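Local coordinates for protein threonine synthase (Brucella melitensis bv. 1, PDB 4F4F) that probably catalyses the pyridoxal-phosphate-dependent conversion of O-phospho-L-homoserine and water to L-threonine and phosphate, the last step of threonine biosynthesis, at residues T256-N261 / L412-P417; L281-N286 / F363-S368. One frame throughout, in Å; residues are numbered along the deposited sequence.

Interaction 1: residues T256-N261 / L412-P417; sequences TVPTGN and LATAHP. With PLP (pyridoxal-5'-phosphate), chain C.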
ATOM      1  N   THR A 256      -8.731   1.221 -12.281  1.00 12.30           N
ATOM      2  CA  THR A 256      -7.604   0.377 -12.616  1.00 12.45           C
ATOM      3  C   THR A 256      -6.448   0.704 -11.693  1.00 12.34           C
ATOM      4  O   THR A 256      -6.090   1.866 -11.510  1.00 12.23           O
ATOM      5  CB  THR A 256      -7.200   0.561 -14.105  1.00 12.87           C
ATOM      6  OG1 THR A 256      -8.316   0.247 -14.938  1.00 12.88           O
ATOM      7  CG2 THR A 256      -5.997  -0.341 -14.501  1.00 13.08           C
ATOM      8  N   VAL A 257      -5.844  -0.338 -11.132  1.00 12.46           N
ATOM      9  CA  VAL A 257      -4.854  -0.189 -10.097  1.00 12.75           C
ATOM     10  C   VAL A 257      -3.563  -0.905 -10.457  1.00 13.58           C
ATOM     11  O   VAL A 257      -3.578  -2.147 -10.576  1.00 14.18           O
ATOM     12  CB  VAL A 257      -5.370  -0.811  -8.805  1.00 12.33           C
ATOM     13  CG1 VAL A 257      -4.332  -0.637  -7.689  1.00 12.41           C
ATOM     14  CG2 VAL A 257      -6.716  -0.214  -8.422  1.00 11.69           C
ATOM     15  N   PRO A 258      -2.453  -0.157 -10.615  1.00 14.08           N
ATOM     16  CA  PRO A 258      -1.189  -0.831 -10.776  1.00 15.19           C
ATOM     17  C   PRO A 258      -0.888  -1.540  -9.475  1.00 15.44           C
ATOM     18  O   PRO A 258      -0.860  -0.902  -8.419  1.00 16.06           O
ATOM     19  CB  PRO A 258      -0.182   0.313 -11.107  1.00 15.26           C
ATOM     20  CG  PRO A 258      -0.980   1.566 -11.234  1.00 14.80           C
ATOM     21  CD  PRO A 258      -2.283   1.308 -10.531  1.00 14.31           C
ATOM     22  N   THR A 259      -0.747  -2.858  -9.523  1.00 16.42           N
ATOM     23  CA  THR A 259      -0.935  -3.728  -8.345  1.00 16.89           C
ATOM     24  C   THR A 259       0.305  -4.592  -8.158  1.00 17.66           C
ATOM     25  O   THR A 259       0.831  -5.134  -9.116  1.00 17.60           O
ATOM     26  CB  THR A 259      -2.159  -4.659  -8.565  1.00 17.49           C
ATOM     27  OG1 THR A 259      -3.366  -3.903  -8.474  1.00 18.21           O
ATOM     28  CG2 THR A 259      -2.224  -5.802  -7.559  1.00 17.94           C
ATOM     29  N   GLY A 260       0.751  -4.696  -6.918  1.00 18.02           N
ATOM     30  CA  GLY A 260       1.779  -5.624  -6.521  1.00 17.76           C
ATOM     31  C   GLY A 260       1.186  -6.552  -5.495  1.00 17.40           C
ATOM     32  O   GLY A 260       0.808  -7.691  -5.820  1.00 17.03           O
ATOM     33  N   ASN A 261       1.093  -6.097  -4.239  1.00 16.76           N
ATOM     34  CA  ASN A 261       0.642  -7.006  -3.170  1.00 16.45           C
ATOM     35  C   ASN A 261      -0.850  -6.926  -2.869  1.00 15.69           C
ATOM     36  O   ASN A 261      -1.284  -7.474  -1.865  1.00 14.99           O
ATOM     37  CB  ASN A 261       1.454  -6.771  -1.884  1.00 17.28           C
ATOM     38  CG  ASN A 261       2.819  -7.430  -1.956  1.00 17.89           C
ATOM     39  OD1 ASN A 261       2.924  -8.641  -2.232  1.00 18.02           O
ATOM     40  ND2 ASN A 261       3.872  -6.625  -1.810  1.00 18.15           N
ATOM     41  N   LEU A 412      -5.306   4.749 -11.060  1.00 11.52           N
ATOM     42  CA  LEU A 412      -4.485   5.164  -9.922  1.00 11.61           C
ATOM     43  C   LEU A 412      -3.046   5.409 -10.368  1.00 11.99           C
ATOM     44  O   LEU A 412      -2.367   4.494 -10.897  1.00 12.26           O
ATOM     45  CB  LEU A 412      -4.522   4.113  -8.806  1.00 11.59           C
ATOM     46  CG  LEU A 412      -5.669   4.100  -7.800  1.00 11.41           C
ATOM     47  CD1 LEU A 412      -7.025   4.267  -8.462  1.00 11.47           C
ATOM     48  CD2 LEU A 412      -5.598   2.925  -6.799  1.00 11.22           C
ATOM     49  N   ALA A 413      -2.599   6.646 -10.178  1.00 11.99           N
ATOM     50  CA  ALA A 413      -1.211   7.011 -10.361  1.00 12.60           C
ATOM     51  C   ALA A 413      -0.479   6.901  -9.013  1.00 12.77           C
ATOM     52  O   ALA A 413      -0.643   7.717  -8.130  1.00 12.56           O
ATOM     53  CB  ALA A 413      -1.082   8.408 -10.980  1.00 12.67           C
ATOM     54  N   THR A 414       0.365   5.876  -8.888  1.00 13.18           N
ATOM     55  CA  THR A 414       0.888   5.459  -7.611  1.00 13.57           C
ATOM     56  C   THR A 414       2.240   6.070  -7.238  1.00 14.06           C
ATOM     57  O   THR A 414       2.671   5.896  -6.122  1.00 14.26           O
ATOM     58  CB  THR A 414       1.004   3.915  -7.571  1.00 13.72           C
ATOM     59  OG1 THR A 414       1.714   3.466  -8.722  1.00 13.81           O
ATOM     60  CG2 THR A 414      -0.388   3.239  -7.613  1.00 13.14           C
ATOM     61  N   ALA A 415       2.894   6.765  -8.153  1.00 14.43           N
ATOM     62  CA  ALA A 415       4.153   7.487  -7.863  1.00 15.17           C
ATOM     63  C   ALA A 415       4.311   8.646  -8.800  1.00 15.54           C
ATOM     64  O   ALA A 415       3.838   8.584  -9.925  1.00 15.73           O
ATOM     65  CB  ALA A 415       5.367   6.588  -8.005  1.00 15.34           C
ATOM     66  N   HIS A 416       5.043   9.664  -8.339  1.00 16.17           N
ATOM     67  CA  HIS A 416       5.393  10.819  -9.145  1.00 16.94           C
ATOM     68  C   HIS A 416       6.460  10.387 -10.118  1.00 17.35           C
ATOM     69  O   HIS A 416       7.343   9.603  -9.736  1.00 17.54           O
ATOM     70  CB  HIS A 416       5.936  11.912  -8.224  1.00 17.52           C
ATOM     71  CG  HIS A 416       6.116  13.264  -8.879  1.00 18.49           C
ATOM     72  ND1 HIS A 416       7.187  13.574  -9.634  1.00 19.00           N
ATOM     73  CD2 HIS A 416       5.337  14.426  -8.797  1.00 18.86           C
ATOM     74  CE1 HIS A 416       7.082  14.855 -10.043  1.00 19.77           C
ATOM     75  NE2 HIS A 416       5.946  15.373  -9.537  1.00 19.52           N
ATOM     76  N   PRO A 417       6.425  10.897 -11.370  1.00 17.51           N
ATOM     77  CA  PRO A 417       7.509  10.556 -12.294  1.00 18.33           C
ATOM     78  C   PRO A 417       8.946  10.802 -11.795  1.00 19.20           C
ATOM     79  O   PRO A 417       9.844  10.054 -12.177  1.00 19.54           O
ATOM     80  CB  PRO A 417       7.219  11.398 -13.552  1.00 18.35           C
ATOM     81  CG  PRO A 417       6.099  12.306 -13.213  1.00 18.13           C
ATOM     82  CD  PRO A 417       5.398  11.744 -12.015  1.00 17.37           C
TER
HETATM   83  N1  PLP C 501       2.876   1.279  -7.532  1.00 27.62           N
HETATM   84  C2  PLP C 501       3.785   1.887  -6.677  1.00 28.25           C
HETATM   85  C2A PLP C 501       4.517   3.171  -7.000  1.00 25.07           C
HETATM   86  C3  PLP C 501       4.054   1.270  -5.346  1.00 28.17           C
HETATM   87  O3  PLP C 501       4.950   1.878  -4.489  1.00 27.53           O
HETATM   88  C4  PLP C 501       3.326  -0.012  -5.028  1.00 28.03           C
HETATM   89  C4A PLP C 501       3.493  -0.730  -3.727  1.00 29.41           C
HETATM   90  C5  PLP C 501       2.366  -0.569  -6.013  1.00 29.49           C
HETATM   91  C6  PLP C 501       2.192   0.139  -7.227  1.00 28.80           C
HETATM   92  C5A PLP C 501       1.582  -1.851  -5.663  1.00 30.33           C
HETATM   93  O4P PLP C 501       0.657  -1.704  -4.506  1.00 32.53           O
HETATM   94  P   PLP C 501      -0.145  -2.925  -3.750  1.00 30.14           P
HETATM   95  O1P PLP C 501      -0.834  -3.701  -4.863  1.00 31.48           O
HETATM   96  O2P PLP C 501       0.956  -3.700  -3.055  1.00 29.36           O
HETATM   97  O3P PLP C 501      -1.116  -2.316  -2.761  1.00 31.51           O

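Interaction 2: residues L281-N286 / F363-S368; sequences LIIATN and FSAGRS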
ATOM      1  N   LEU A 281     -13.175  -3.387 -11.443  1.00 13.78           N
ATOM      2  CA  LEU A 281     -11.923  -3.262 -10.732  1.00 13.43           C
ATOM      3  C   LEU A 281     -10.894  -4.012 -11.577  1.00 13.48           C
ATOM      4  O   LEU A 281     -11.083  -5.203 -11.872  1.00 13.90           O
ATOM      5  CB  LEU A 281     -12.020  -3.857  -9.320  1.00 13.42           C
ATOM      6  CG  LEU A 281     -12.887  -3.136  -8.293  1.00 13.12           C
ATOM      7  CD1 LEU A 281     -13.157  -4.040  -7.092  1.00 13.19           C
ATOM      8  CD2 LEU A 281     -12.199  -1.831  -7.862  1.00 13.29           C
ATOM      9  N   ILE A 282      -9.857  -3.319 -12.031  1.00 12.88           N
ATOM     10  CA  ILE A 282      -8.924  -3.917 -13.002  1.00 13.03           C
ATOM     11  C   ILE A 282      -7.545  -3.935 -12.377  1.00 12.75           C
ATOM     12  O   ILE A 282      -7.021  -2.890 -11.929  1.00 12.57           O
ATOM     13  CB  ILE A 282      -8.924  -3.139 -14.341  1.00 13.18           C
ATOM     14  CG1 ILE A 282     -10.347  -3.060 -14.907  1.00 13.45           C
ATOM     15  CG2 ILE A 282      -7.979  -3.808 -15.335  1.00 13.68           C
ATOM     16  CD1 ILE A 282     -10.475  -2.350 -16.262  1.00 13.43           C
ATOM     17  N   ILE A 283      -6.964  -5.128 -12.329  1.00 12.74           N
ATOM     18  CA  ILE A 283      -5.635  -5.360 -11.813  1.00 12.63           C
ATOM     19  C   ILE A 283      -4.668  -5.109 -12.949  1.00 13.00           C
ATOM     20  O   ILE A 283      -4.794  -5.738 -14.014  1.00 13.35           O
ATOM     21  CB  ILE A 283      -5.474  -6.842 -11.336  1.00 12.64           C
ATOM     22  CG1 ILE A 283      -6.542  -7.232 -10.275  1.00 12.47           C
ATOM     23  CG2 ILE A 283      -4.044  -7.096 -10.876  1.00 12.73           C
ATOM     24  CD1 ILE A 283      -6.858  -8.728 -10.170  1.00 12.85           C
ATOM     25  N   ALA A 284      -3.690  -4.236 -12.748  1.00 12.90           N
ATOM     26  CA  ALA A 284      -2.685  -3.979 -13.778  1.00 13.58           C
ATOM     27  C   ALA A 284      -1.313  -4.443 -13.260  1.00 14.07           C
ATOM     28  O   ALA A 284      -0.864  -4.005 -12.193  1.00 13.98           O
ATOM     29  CB  ALA A 284      -2.646  -2.491 -14.143  1.00 13.46           C
ATOM     30  N   THR A 285      -0.663  -5.332 -14.016  1.00 14.77           N
ATOM     31  CA  THR A 285       0.569  -5.946 -13.575  1.00 15.55           C
ATOM     32  C   THR A 285       1.674  -5.595 -14.577  1.00 16.42           C
ATOM     33  O   THR A 285       1.404  -5.222 -15.726  1.00 16.55           O
ATOM     34  CB  THR A 285       0.461  -7.499 -13.497  1.00 15.60           C
ATOM     35  OG1 THR A 285       0.659  -8.071 -14.818  1.00 15.94           O
ATOM     36  CG2 THR A 285      -0.898  -7.921 -12.888  1.00 15.15           C
ATOM     37  N   ASN A 286       2.908  -5.725 -14.119  1.00 17.41           N
ATOM     38  CA  ASN A 286       4.057  -5.759 -14.998  1.00 18.79           C
ATOM     39  C   ASN A 286       4.325  -7.197 -15.476  1.00 19.99           C
ATOM     40  O   ASN A 286       3.442  -8.058 -15.347  1.00 19.41           O
ATOM     41  CB  ASN A 286       5.272  -4.999 -14.392  1.00 19.17           C
ATOM     42  CG  ASN A 286       5.931  -5.685 -13.193  1.00 19.29           C
ATOM     43  OD1 ASN A 286       5.937  -6.911 -13.053  1.00 20.06           O
ATOM     44  ND2 ASN A 286       6.551  -4.867 -12.336  1.00 18.88           N
ATOM     45  N   PHE A 363     -13.529  -8.664 -10.969  1.00 14.57           N
ATOM     46  CA  PHE A 363     -12.159  -8.256 -11.279  1.00 14.35           C
ATOM     47  C   PHE A 363     -11.798  -8.700 -12.685  1.00 15.17           C
ATOM     48  O   PHE A 363     -12.281  -9.733 -13.151  1.00 15.79           O
ATOM     49  CB  PHE A 363     -11.124  -8.899 -10.317  1.00 13.92           C
ATOM     50  CG  PHE A 363     -11.239  -8.455  -8.889  1.00 13.19           C
ATOM     51  CD1 PHE A 363     -12.143  -9.070  -8.033  1.00 13.03           C
ATOM     52  CD2 PHE A 363     -10.443  -7.432  -8.402  1.00 12.89           C
ATOM     53  CE1 PHE A 363     -12.281  -8.652  -6.732  1.00 12.70           C
ATOM     54  CE2 PHE A 363     -10.543  -7.022  -7.076  1.00 12.49           C
ATOM     55  CZ  PHE A 363     -11.462  -7.628  -6.251  1.00 12.66           C
ATOM     56  N   SER A 364     -10.968  -7.914 -13.361  1.00 15.25           N
ATOM     57  CA  SER A 364     -10.182  -8.412 -14.481  1.00 16.26           C
ATOM     58  C   SER A 364      -8.734  -7.932 -14.339  1.00 15.71           C
ATOM     59  O   SER A 364      -8.389  -7.257 -13.381  1.00 14.64           O
ATOM     60  CB  SER A 364     -10.798  -8.047 -15.825  1.00 17.21           C
ATOM     61  OG  SER A 364     -11.042  -6.705 -15.890  1.00 17.81           O
ATOM     62  N   ALA A 365      -7.886  -8.355 -15.258  1.00 16.26           N
ATOM     63  CA  ALA A 365      -6.453  -8.188 -15.124  1.00 16.52           C
ATOM     64  C   ALA A 365      -5.792  -8.056 -16.459  1.00 17.43           C
ATOM     65  O   ALA A 365      -6.216  -8.685 -17.444  1.00 17.57           O
ATOM     66  CB  ALA A 365      -5.861  -9.380 -14.399  1.00 17.35           C
ATOM     67  N   GLY A 366      -4.759  -7.227 -16.511  1.00 17.40           N
ATOM     68  CA  GLY A 366      -3.904  -7.205 -17.688  1.00 18.07           C
ATOM     69  C   GLY A 366      -2.491  -6.863 -17.282  1.00 18.40           C
ATOM     70  O   GLY A 366      -2.220  -6.498 -16.115  1.00 17.62           O
ATOM     71  N   ARG A 367      -1.624  -6.948 -18.272  1.00 19.35           N
ATOM     72  CA  ARG A 367      -0.210  -6.825 -18.108  1.00 20.54           C
ATOM     73  C   ARG A 367       0.330  -5.770 -19.054  1.00 20.25           C
ATOM     74  O   ARG A 367      -0.238  -5.536 -20.119  1.00 20.00           O
ATOM     75  CB  ARG A 367       0.393  -8.173 -18.457  1.00 22.67           C
ATOM     76  CG  ARG A 367       1.843  -8.340 -18.134  1.00 24.77           C
ATOM     77  CD  ARG A 367       2.378  -9.624 -18.762  1.00 26.80           C
ATOM     78  NE  ARG A 367       2.340  -9.571 -20.224  1.00 29.03           N
ATOM     79  CZ  ARG A 367       2.737 -10.553 -21.038  1.00 30.42           C
ATOM     80  NH1 ARG A 367       3.244 -11.677 -20.542  1.00 31.01           N
ATOM     81  NH2 ARG A 367       2.652 -10.391 -22.352  1.00 31.06           N
ATOM     82  N   SER A 368       1.448  -5.156 -18.674  1.00 20.26           N
ATOM     83  CA  SER A 368       2.183  -4.232 -19.572  1.00 20.65           C
ATOM     84  C   SER A 368       3.681  -4.546 -19.469  1.00 21.57           C
ATOM     85  O   SER A 368       4.246  -4.523 -18.370  1.00 21.96           O
ATOM     86  CB  SER A 368       1.933  -2.775 -19.184  1.00 20.14           C
ATOM     87  OG  SER A 368       2.599  -1.860 -20.053  1.00 20.16           O
TER

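Interaction 1: residues T256-N261 / L412-P417
Leu-412 packs beside Val-257 and Pro-258 where two neighbouring parallel strands end. One nearly straight backbone hydrogen bond joins the strands, from Leu-412 N to Thr-256 O (3.0 Å, 174° at the hydrogen). Beyond it the chains diverge, and side chains and cofactor take over.

The side chains of Val-257 and Leu-412 lie alongside each other and point the same way. Leu-412 CG stands anti to its carbonyl carbon (chi1 -83°), and the CD2 branch is the one that meets the valine. It sits 3.7 Å from Val-257 CG2 and slightly farther from CG1, so both valine methyls share it. The Pro-258 ring turns its CD edge toward the second strand. Pro-258 CD lies 3.2 Å from Leu-412 O, a buried carbonyl with no hydrogen-bond partner in the model. Thr-414 CG2 comes up to the CG-CD edge of the same ring, 4.0 Å from Pro-258 CD.

Thr-414 has two jobs. With chi1 at 51°, OG1 lies between its backbone N and carbonyl carbon, while CG2 is left facing Pro-258. The hydroxyl donates to PLP N1 (OG1 to N1, 2.7 Å). The segment 256-261 holds the other end of the cofactor. Gly-260 N bonds PLP O1P at 2.8 Å, and Asn-261 N bonds PLP O2P at 2.7 Å. Phe-262 N and Asp-264 N add further bonds to the cofactor. Thr-259 turns its hydroxyl back to Val-257 O (OG1 to O, 2.7 Å), approaching from above the carbonyl plane.

The cofactor is thus held at both ends from two strand ends. A hydroxyl donor to N1 implies a pyridine nitrogen that is probably unprotonated, consistent with its role in fold-type II PLP enzymes.

Interaction 2: residues L281-N286 / F363-S368
Leu-281 and Phe-363 lie side by side on two neighbouring parallel strands, their side chains pointing the same way. Leu-281 CD1 is 4.0 Å from Phe-363 CE2, and Leu-281 CB rests near CD2 of the same ring. The CD1 methyl of Ile-283 approaches the ring obliquely as well, 4.2 Å from Phe-363 CD2. Farther along this face, Ile-283 CB meets Ala-365 CB at 4.0 Å. Helix 290-297 covers this part through Leu-291 and Leu-295.

On the same face the side chains of Thr-285 and Arg-367 pass at a slant. With chi1 at 82°, Thr-285 OG1 lies between its own backbone N and carbonyl carbon, from where it donates to Asn-286 O (2.8 Å), in the carbonyl plane on a lone pair. The aliphatic part of Arg-367 runs past this pair, with CG 3.2 Å from Asn-286 O and 3.5 Å from Thr-285 OG1. The other face carries Ile-282, whose CG1 lies against Ser-364 OG, and Ala-284 beside Gly-366. Helix 390-402 packs on Ile-282 and Ala-284.

Five backbone hydrogen bonds alternate between the strands, from Ser-364 N to Leu-281 O at one end to Ser-368 N to Thr-285 O at the other. The strand axes run in the same direction at 23°. This is parallel beta pairing between helical layers. It places 363-367 at the edge of the mixed sheet in the alpha/beta core of a PLP-dependent enzyme.

Along the chain, strand 253-258 comes first, followed by the phosphate-binding loop and helix 263-274. Strand 278-285 then returns beside it. Strand 363-367 pairs with 278-285 after 77 intervening residues, closing the loop of interaction 2. The chain continues through helices 370-384 and 390-402 to strand 409-413, which closes the larger loop of interaction 1. Interaction 2 therefore lies wholly within that larger loop. The two contacts belong to one sheet, in the order 409-413, 253-258, 278-285, 363-367. Probable backbone hydrogen bonds from Val-257 N to Ile-282 O and from Thr-259 N to Ala-284 O join them. Together they link the cofactor site to the sheet edge.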